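PDB 4EPZ: transcription anti-terminator antagonist UpxZ from Bacteroides uniformis ATCC 8492, which probably antagonises transcription anti-termination and so helps to regulate the synthesis of capsular polysaccharides. Local coordinates for residues 104-116 against 143-155. Sequence-based numbering, arbitrary orientation.
Sequences KMRLLTWGYSETY and IIEELRNFEENQY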
ATOM      1  N   LYS A 104      -7.527   0.625  -7.097  1.00 16.80           N
ATOM      2  CA  LYS A 104      -7.103   1.993  -7.454  1.00 16.50           C
ATOM      3  C   LYS A 104      -7.154   2.860  -6.202  1.00 17.13           C
ATOM      4  O   LYS A 104      -6.198   3.611  -5.944  1.00 16.58           O
ATOM      5  CB  LYS A 104      -7.957   2.563  -8.589  1.00 18.08           C
ATOM      6  CG  LYS A 104      -7.371   3.896  -9.075  1.00 18.94           C
ATOM      7  CD  LYS A 104      -8.094   4.401 -10.308  1.00 18.55           C
ATOM      8  CE  LYS A 104      -7.291   5.544 -10.873  1.00 28.43           C
ATOM      9  NZ  LYS A 104      -7.866   6.022 -12.163  1.00 28.87           N
HETATM   10  N   MSE A 105      -8.208   2.707  -5.387  1.00 15.88           N
HETATM   11  CA  MSE A 105      -8.299   3.467  -4.132  1.00 15.10           C
HETATM   12  C   MSE A 105      -7.090   3.170  -3.206  1.00 17.60           C
HETATM   13  O   MSE A 105      -6.477   4.086  -2.647  1.00 15.55           O
HETATM   14  CB  MSE A 105      -9.592   3.107  -3.395  1.00 14.87           C
HETATM   15  CG  MSE A 105      -9.737   3.849  -2.074  1.00 17.68           C
HETATM   16 SE   MSE A 105      -9.990   5.788  -2.383  0.75 22.71          SE
HETATM   17  CE  MSE A 105      -9.686   6.247  -0.448  1.00 20.12           C
ATOM     18  N   ARG A 106      -6.752   1.896  -3.065  1.00 15.91           N
ATOM     19  CA  ARG A 106      -5.611   1.489  -2.220  1.00 16.35           C
ATOM     20  C   ARG A 106      -4.297   2.030  -2.783  1.00 17.84           C
ATOM     21  O   ARG A 106      -3.470   2.510  -2.018  1.00 16.72           O
ATOM     22  CB  ARG A 106      -5.579  -0.042  -2.079  1.00 16.66           C
ATOM     23  CG  ARG A 106      -6.761  -0.518  -1.203  1.00 16.35           C
ATOM     24  CD  ARG A 106      -6.920  -2.008  -1.325  1.00 15.36           C
ATOM     25  NE  ARG A 106      -7.711  -2.538  -0.202  1.00 20.29           N
ATOM     26  CZ  ARG A 106      -8.092  -3.811  -0.099  1.00 31.18           C
ATOM     27  NH1 ARG A 106      -7.816  -4.674  -1.069  1.00 20.61           N
ATOM     28  NH2 ARG A 106      -8.791  -4.220   0.953  1.00 21.76           N
ATOM     29  N   LEU A 107      -4.135   2.034  -4.107  1.00 14.84           N
ATOM     30  CA  LEU A 107      -2.893   2.552  -4.699  1.00 14.22           C
ATOM     31  C   LEU A 107      -2.806   4.077  -4.478  1.00 17.45           C
ATOM     32  O   LEU A 107      -1.729   4.615  -4.182  1.00 15.43           O
ATOM     33  CB  LEU A 107      -2.831   2.243  -6.187  1.00 14.71           C
ATOM     34  CG  LEU A 107      -2.477   0.806  -6.544  1.00 16.78           C
ATOM     35  CD1 LEU A 107      -2.800   0.549  -8.027  1.00 17.65           C
ATOM     36  CD2 LEU A 107      -0.970   0.539  -6.324  1.00 16.81           C
ATOM     37  N   LEU A 108      -3.930   4.775  -4.663  1.00 14.83           N
ATOM     38  CA  LEU A 108      -3.928   6.234  -4.433  1.00 15.94           C
ATOM     39  C   LEU A 108      -3.594   6.541  -2.987  1.00 16.82           C
ATOM     40  O   LEU A 108      -2.806   7.459  -2.743  1.00 15.80           O
ATOM     41  CB  LEU A 108      -5.277   6.876  -4.767  1.00 15.99           C
ATOM     42  CG  LEU A 108      -5.702   6.917  -6.244  1.00 18.72           C
ATOM     43  CD1 LEU A 108      -7.222   7.094  -6.330  1.00 19.10           C
ATOM     44  CD2 LEU A 108      -4.971   8.079  -6.984  1.00 21.84           C
ATOM     45  N   THR A 109      -4.134   5.747  -2.026  1.00 14.72           N
ATOM     46  CA  THR A 109      -3.932   6.019  -0.607  1.00 14.75           C
ATOM     47  C   THR A 109      -2.483   5.718  -0.217  1.00 16.38           C
ATOM     48  O   THR A 109      -1.825   6.539   0.431  1.00 16.58           O
ATOM     49  CB  THR A 109      -4.961   5.229   0.214  1.00 18.14           C
ATOM     50  OG1 THR A 109      -6.244   5.654  -0.211  1.00 18.48           O
ATOM     51  CG2 THR A 109      -4.785   5.467   1.704  1.00 16.95           C
ATOM     52  N   TRP A 110      -1.993   4.522  -0.553  1.00 16.52           N
ATOM     53  CA  TRP A 110      -0.599   4.163  -0.258  1.00 16.42           C
ATOM     54  C   TRP A 110       0.387   5.073  -0.987  1.00 15.90           C
ATOM     55  O   TRP A 110       1.408   5.455  -0.405  1.00 16.44           O
ATOM     56  CB  TRP A 110      -0.338   2.700  -0.603  1.00 15.90           C
ATOM     57  CG  TRP A 110      -0.826   1.820   0.494  1.00 18.75           C
ATOM     58  CD1 TRP A 110      -2.017   1.163   0.545  1.00 21.90           C
ATOM     59  CD2 TRP A 110      -0.242   1.699   1.801  1.00 20.03           C
ATOM     60  NE1 TRP A 110      -2.158   0.532   1.765  1.00 23.21           N
ATOM     61  CE2 TRP A 110      -1.089   0.860   2.562  1.00 24.27           C
ATOM     62  CE3 TRP A 110       0.967   2.141   2.372  1.00 21.04           C
ATOM     63  CZ2 TRP A 110      -0.787   0.483   3.879  1.00 24.74           C
ATOM     64  CZ3 TRP A 110       1.264   1.763   3.678  1.00 23.78           C
ATOM     65  CH2 TRP A 110       0.380   0.976   4.424  1.00 25.49           C
ATOM     66  N   GLY A 111       0.089   5.429  -2.233  1.00 14.39           N
ATOM     67  CA  GLY A 111       0.954   6.338  -2.995  1.00 13.94           C
ATOM     68  C   GLY A 111       0.995   7.715  -2.350  1.00 16.14           C
ATOM     69  O   GLY A 111       2.082   8.294  -2.161  1.00 17.16           O
ATOM     70  N   TYR A 112      -0.160   8.204  -1.883  1.00 14.55           N
ATOM     71  CA  TYR A 112      -0.193   9.491  -1.145  1.00 15.54           C
ATOM     72  C   TYR A 112       0.646   9.393   0.144  1.00 19.20           C
ATOM     73  O   TYR A 112       1.360  10.343   0.502  1.00 18.37           O
ATOM     74  CB  TYR A 112      -1.661   9.851  -0.801  1.00 15.96           C
ATOM     75  CG  TYR A 112      -1.793  11.007   0.167  1.00 16.12           C
ATOM     76  CD1 TYR A 112      -1.599  12.321  -0.257  1.00 18.34           C
ATOM     77  CD2 TYR A 112      -2.124  10.786   1.501  1.00 18.34           C
ATOM     78  CE1 TYR A 112      -1.719  13.388   0.638  1.00 20.23           C
ATOM     79  CE2 TYR A 112      -2.203  11.840   2.409  1.00 20.60           C
ATOM     80  CZ  TYR A 112      -2.032  13.139   1.962  1.00 26.79           C
ATOM     81  OH  TYR A 112      -2.177  14.178   2.844  1.00 31.46           O
ATOM     82  N   SER A 113       0.561   8.260   0.871  1.00 17.00           N
ATOM     83  CA  SER A 113       1.306   8.162   2.132  1.00 16.40           C
ATOM     84  C   SER A 113       2.815   8.307   1.954  1.00 19.40           C
ATOM     85  O   SER A 113       3.517   8.716   2.890  1.00 20.48           O
ATOM     86  CB  SER A 113       1.037   6.824   2.791  1.00 19.32           C
ATOM     87  OG  SER A 113       1.783   5.765   2.209  1.00 18.95           O
ATOM     88  N   GLU A 114       3.313   7.936   0.776  1.00 15.49           N
ATOM     89  CA  GLU A 114       4.749   7.970   0.464  1.00 16.84           C
ATOM     90  C   GLU A 114       5.207   9.291  -0.112  1.00 23.81           C
ATOM     91  O   GLU A 114       6.395   9.601  -0.035  1.00 27.12           O
ATOM     92  CB  GLU A 114       5.099   6.890  -0.556  1.00 17.90           C
ATOM     93  CG  GLU A 114       5.045   5.484   0.025  1.00 23.73           C
ATOM     94  CD  GLU A 114       6.164   5.110   0.978  1.00 28.62           C
ATOM     95  OE1 GLU A 114       7.230   5.769   0.956  1.00 28.57           O
ATOM     96  OE2 GLU A 114       5.957   4.177   1.782  1.00 29.29           O
ATOM     97  N   THR A 115       4.300  10.057  -0.697  1.00 17.32           N
ATOM     98  CA  THR A 115       4.646  11.277  -1.426  1.00 17.99           C
ATOM     99  C   THR A 115       4.080  12.555  -0.865  1.00 20.46           C
ATOM    100  O   THR A 115       4.652  13.640  -1.130  1.00 20.69           O
ATOM    101  CB  THR A 115       4.089  11.153  -2.870  1.00 21.49           C
ATOM    102  OG1 THR A 115       2.652  10.993  -2.819  1.00 19.62           O
ATOM    103  CG2 THR A 115       4.699   9.961  -3.647  1.00 20.27           C
ATOM    104  N   TYR A 116       2.899  12.459  -0.192  1.00 18.30           N
ATOM    105  CA  TYR A 116       2.072  13.576   0.211  1.00 18.31           C
ATOM    106  C   TYR A 116       1.770  14.434  -1.033  1.00 21.31           C
ATOM    107  O   TYR A 116       1.730  15.666  -0.960  1.00 22.84           O
ATOM    108  CB  TYR A 116       2.657  14.371   1.389  1.00 20.32           C
ATOM    109  CG  TYR A 116       2.347  13.627   2.658  1.00 21.99           C
ATOM    110  CD1 TYR A 116       1.074  13.680   3.219  1.00 22.92           C
ATOM    111  CD2 TYR A 116       3.262  12.735   3.206  1.00 22.35           C
ATOM    112  CE1 TYR A 116       0.725  12.885   4.298  1.00 22.40           C
ATOM    113  CE2 TYR A 116       2.935  11.968   4.323  1.00 23.39           C
ATOM    114  CZ  TYR A 116       1.654  12.024   4.841  1.00 24.71           C
ATOM    115  OH  TYR A 116       1.307  11.298   5.953  1.00 24.40           O
ATOM    116  N   ILE A 143     -10.003   1.646   4.268  1.00 17.18           N
ATOM    117  CA  ILE A 143      -9.101   2.470   3.444  1.00 15.90           C
ATOM    118  C   ILE A 143      -9.408   3.960   3.715  1.00 19.92           C
ATOM    119  O   ILE A 143      -8.476   4.764   3.724  1.00 19.79           O
ATOM    120  CB  ILE A 143      -9.132   2.103   1.944  1.00 17.57           C
ATOM    121  CG1 ILE A 143      -7.893   2.694   1.191  1.00 16.82           C
ATOM    122  CG2 ILE A 143     -10.471   2.489   1.279  1.00 19.17           C
ATOM    123  CD1 ILE A 143      -6.510   2.091   1.772  1.00 17.51           C
ATOM    124  N   ILE A 144     -10.686   4.310   3.964  1.00 18.02           N
ATOM    125  CA  ILE A 144     -11.025   5.699   4.334  1.00 18.02           C
ATOM    126  C   ILE A 144     -10.268   6.101   5.647  1.00 19.63           C
ATOM    127  O   ILE A 144      -9.682   7.199   5.729  1.00 19.95           O
ATOM    128  CB  ILE A 144     -12.556   5.841   4.498  1.00 21.84           C
ATOM    129  CG1 ILE A 144     -13.254   5.798   3.128  1.00 21.41           C
ATOM    130  CG2 ILE A 144     -12.909   7.157   5.247  1.00 25.32           C
ATOM    131  CD1 ILE A 144     -14.772   5.567   3.307  1.00 24.93           C
ATOM    132  N   GLU A 145     -10.260   5.186   6.625  1.00 18.57           N
ATOM    133  CA  GLU A 145      -9.592   5.379   7.903  0.50 18.76           C
ATOM    134  C   GLU A 145      -8.085   5.531   7.670  1.00 20.88           C
ATOM    135  O   GLU A 145      -7.451   6.438   8.226  1.00 20.28           O
ATOM    136  CB  GLU A 145      -9.913   4.202   8.844  0.50 20.89           C
ATOM    137  CG  GLU A 145      -9.415   4.365  10.272  0.50 28.05           C
ATOM    138  CD  GLU A 145      -9.639   3.155  11.167  0.50 61.47           C
ATOM    139  OE1 GLU A 145     -10.568   2.360  10.889  0.50 61.51           O
ATOM    140  OE2 GLU A 145      -8.871   2.994  12.142  0.50 61.67           O
ATOM    141  N   GLU A 146      -7.505   4.665   6.829  1.00 19.86           N
ATOM    142  CA  GLU A 146      -6.059   4.705   6.529  1.00 19.26           C
ATOM    143  C   GLU A 146      -5.662   6.042   5.890  1.00 21.17           C
ATOM    144  O   GLU A 146      -4.687   6.679   6.323  1.00 19.99           O
ATOM    145  CB  GLU A 146      -5.659   3.526   5.635  1.00 20.28           C
ATOM    146  CG  GLU A 146      -5.636   2.221   6.433  1.00 29.07           C
ATOM    147  CD  GLU A 146      -5.586   0.930   5.631  1.00 47.53           C
ATOM    148  OE1 GLU A 146      -5.153   0.978   4.459  1.00 37.44           O
ATOM    149  OE2 GLU A 146      -5.938  -0.134   6.185  1.00 39.65           O
ATOM    150  N   LEU A 147      -6.443   6.483   4.895  1.00 18.19           N
ATOM    151  CA  LEU A 147      -6.216   7.768   4.228  1.00 18.35           C
ATOM    152  C   LEU A 147      -6.292   8.914   5.232  1.00 19.91           C
ATOM    153  O   LEU A 147      -5.383   9.759   5.250  1.00 19.90           O
ATOM    154  CB  LEU A 147      -7.231   8.002   3.117  1.00 17.82           C
ATOM    155  CG  LEU A 147      -7.109   9.361   2.384  1.00 20.70           C
ATOM    156  CD1 LEU A 147      -5.704   9.555   1.755  1.00 22.03           C
ATOM    157  CD2 LEU A 147      -8.236   9.518   1.356  1.00 22.10           C
ATOM    158  N   ARG A 148      -7.333   8.934   6.079  1.00 19.57           N
ATOM    159  CA  ARG A 148      -7.459   9.996   7.066  1.00 20.33           C
ATOM    160  C   ARG A 148      -6.245  10.022   8.014  1.00 22.85           C
ATOM    161  O   ARG A 148      -5.735  11.109   8.308  1.00 21.84           O
ATOM    162  CB  ARG A 148      -8.752   9.861   7.860  1.00 18.50           C
ATOM    163  CG  ARG A 148      -9.033  11.110   8.725  1.00 29.15           C
ATOM    164  CD  ARG A 148     -10.167  10.929   9.690  1.00 37.96           C
ATOM    165  NE  ARG A 148      -9.928   9.841  10.644  1.00 46.13           N
ATOM    166  CZ  ARG A 148     -10.526   8.655  10.586  1.00 64.71           C
ATOM    167  NH1 ARG A 148     -11.402   8.390   9.620  1.00 50.05           N
ATOM    168  NH2 ARG A 148     -10.244   7.719  11.481  1.00 55.85           N
ATOM    169  N   ASN A 149      -5.757   8.834   8.453  1.00 19.87           N
ATOM    170  CA  ASN A 149      -4.606   8.762   9.350  0.60 19.82           C
ATOM    171  C   ASN A 149      -3.341   9.301   8.652  1.00 23.81           C
ATOM    172  O   ASN A 149      -2.570  10.022   9.284  1.00 22.96           O
ATOM    173  CB  ASN A 149      -4.411   7.350   9.857  0.60 21.68           C
ATOM    174  CG  ASN A 149      -5.400   6.978  10.956  0.60 44.60           C
ATOM    175  OD1 ASN A 149      -5.790   7.804  11.791  0.60 42.14           O
ATOM    176  ND2 ASN A 149      -5.798   5.718  11.016  0.60 33.96           N
ATOM    177  N   PHE A 150      -3.149   8.987   7.348  1.00 19.93           N
ATOM    178  CA  PHE A 150      -1.980   9.524   6.626  1.00 17.91           C
ATOM    179  C   PHE A 150      -2.071  11.063   6.533  1.00 23.27           C
ATOM    180  O   PHE A 150      -1.069  11.757   6.725  1.00 22.57           O
ATOM    181  CB  PHE A 150      -1.882   8.902   5.221  1.00 18.29           C
ATOM    182  CG  PHE A 150      -1.459   7.445   5.226  1.00 19.47           C
ATOM    183  CD1 PHE A 150      -0.373   7.019   5.988  1.00 23.11           C
ATOM    184  CD2 PHE A 150      -2.072   6.522   4.374  1.00 20.53           C
ATOM    185  CE1 PHE A 150       0.026   5.676   5.981  1.00 24.07           C
ATOM    186  CE2 PHE A 150      -1.656   5.187   4.353  1.00 23.36           C
ATOM    187  CZ  PHE A 150      -0.611   4.778   5.153  1.00 22.28           C
ATOM    188  N   GLU A 151      -3.274  11.586   6.274  1.00 20.55           N
ATOM    189  CA  GLU A 151      -3.466  13.031   6.151  1.00 22.46           C
ATOM    190  C   GLU A 151      -3.161  13.727   7.480  1.00 26.66           C
ATOM    191  O   GLU A 151      -2.434  14.729   7.501  1.00 27.68           O
ATOM    192  CB  GLU A 151      -4.893  13.356   5.703  1.00 24.11           C
ATOM    193  CG  GLU A 151      -5.190  12.997   4.257  1.00 25.65           C
ATOM    194  CD  GLU A 151      -6.643  13.168   3.870  1.00 31.62           C
ATOM    195  OE1 GLU A 151      -7.503  13.300   4.770  1.00 36.86           O
ATOM    196  OE2 GLU A 151      -6.920  13.204   2.656  1.00 30.24           O
ATOM    197  N   GLU A 152      -3.675  13.185   8.589  1.00 23.66           N
ATOM    198  CA  GLU A 152      -3.499  13.777   9.923  0.60 23.28           C
ATOM    199  C   GLU A 152      -2.078  13.641  10.495  1.00 27.85           C
ATOM    200  O   GLU A 152      -1.716  14.370  11.439  1.00 29.31           O
ATOM    201  CB  GLU A 152      -4.488  13.123  10.881  0.60 24.73           C
ATOM    202  CG  GLU A 152      -5.926  13.493  10.576  0.60 25.38           C
ATOM    203  CD  GLU A 152      -6.941  12.908  11.541  0.60 34.72           C
ATOM    204  OE1 GLU A 152      -6.538  12.134  12.440  0.60 29.10           O
ATOM    205  OE2 GLU A 152      -8.144  13.209  11.384  0.60 25.95           O
ATOM    206  N   ASN A 153      -1.286  12.684   9.992  1.00 22.38           N
ATOM    207  CA  ASN A 153       0.049  12.426  10.542  1.00 22.17           C
ATOM    208  C   ASN A 153       1.170  12.751   9.567  1.00 24.80           C
ATOM    209  O   ASN A 153       2.284  12.216   9.688  1.00 26.24           O
ATOM    210  CB  ASN A 153       0.137  10.972  10.973  1.00 25.45           C
ATOM    211  CG  ASN A 153      -0.770  10.707  12.144  1.00 36.11           C
ATOM    212  OD1 ASN A 153      -0.713  11.397  13.167  1.00 38.78           O
ATOM    213  ND2 ASN A 153      -1.665   9.764  11.993  1.00 38.84           N
ATOM    214  N   GLN A 154       0.937  13.731   8.692  1.00 19.75           N
ATOM    215  CA  GLN A 154       1.966  14.104   7.740  1.00 18.98           C
ATOM    216  C   GLN A 154       3.231  14.577   8.444  1.00 23.01           C
ATOM    217  O   GLN A 154       4.334  14.178   8.054  1.00 22.14           O
ATOM    218  CB  GLN A 154       1.463  15.185   6.782  1.00 20.70           C
ATOM    219  CG  GLN A 154       2.554  15.670   5.784  1.00 21.90           C
ATOM    220  CD  GLN A 154       1.992  16.545   4.694  1.00 22.39           C
ATOM    221  OE1 GLN A 154       0.838  17.023   4.763  1.00 24.44           O
ATOM    222  NE2 GLN A 154       2.802  16.793   3.687  1.00 22.10           N
ATOM    223  N   TYR A 155       3.070  15.420   9.472  1.00 19.18           N
ATOM    224  CA  TYR A 155       4.218  16.030  10.124  1.00 19.72           C
ATOM    225  C   TYR A 155       4.344  15.605  11.595  1.00 24.15           C
ATOM    226  O   TYR A 155       3.518  16.004  12.408  1.00 23.78           O
ATOM    227  CB  TYR A 155       4.083  17.558  10.018  1.00 19.98           C
ATOM    228  CG  TYR A 155       4.150  18.072   8.591  1.00 18.79           C
ATOM    229  CD1 TYR A 155       5.310  17.933   7.830  1.00 19.03           C
ATOM    230  CD2 TYR A 155       3.106  18.819   8.049  1.00 19.67           C
ATOM    231  CE1 TYR A 155       5.392  18.447   6.523  1.00 19.16           C
ATOM    232  CE2 TYR A 155       3.165  19.308   6.737  1.00 19.61           C
ATOM    233  CZ  TYR A 155       4.328  19.160   5.995  1.00 22.01           C
ATOM    234  OH  TYR A 155       4.426  19.706   4.729  1.00 20.22           O
TER
HETATM  235  O   HOH W   1      -4.167  -0.897   3.184  1.00 28.69           O
HETATM  236  O   HOH W   2       2.508   9.721   7.729  1.00 51.38           O
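Phe150 enters a hole on helix 102-115 formed by Thr109, Trp110, Tyr112 and Ser113. Ser113 CB lies over one ring face. The rim is flanked in plane by Thr109 CG2. With CG beside the backbone N, the ring turns its CZ end to a face of Trp110. That pair is T-shaped, with ring centroids 5.3 Å apart and planes at 68°. A water takes the N-H of Trp110 NE1 and donates to Glu146 OE1, bridging indole and carboxylate.

Thr109 is a knob in the other direction, seated among Ile143, Glu146, Leu147 and Phe150. Its CG2 reaches Leu147 CA at 3.7 Å, while OG1 turns back to donate to Met105 O. One turn earlier, Met105 CG packs on Ile143 CG2 at 3.7 Å. Tyr112 crosses Leu147 at about a right angle, CD2 to CD1, and brings its OH to Glu151 CG.

Tyr116 closes the far end. Its OH donates to Phe150 O at 2.5 Å, a short bond in which the donor is tilted 31° from the carbonyl plane. The same hydroxyl accepts from a water that also donates to Asn153 O. Gln154 CG sits over the centre of the Tyr116 ring, 3.5 Å from its centroid. A phenylalanine here would probably leave Phe150 O without this donor and the water with one of its two acceptors gone.

Segments 104-115 and 143-152 run nearly parallel, at 15°, with axes 9.7 Å apart at closest approach. Helix 118-129 lies against Met105, Tyr112 and Leu147, and its His125 NE2 is hydrogen-bonded to Glu151 OE2. Helix 56-72 packs on Arg106 and Trp110, and Tyr21 holds Glu146 OE2. The contact joins helix 102-115 to helix 138-152, beside helix 118-129.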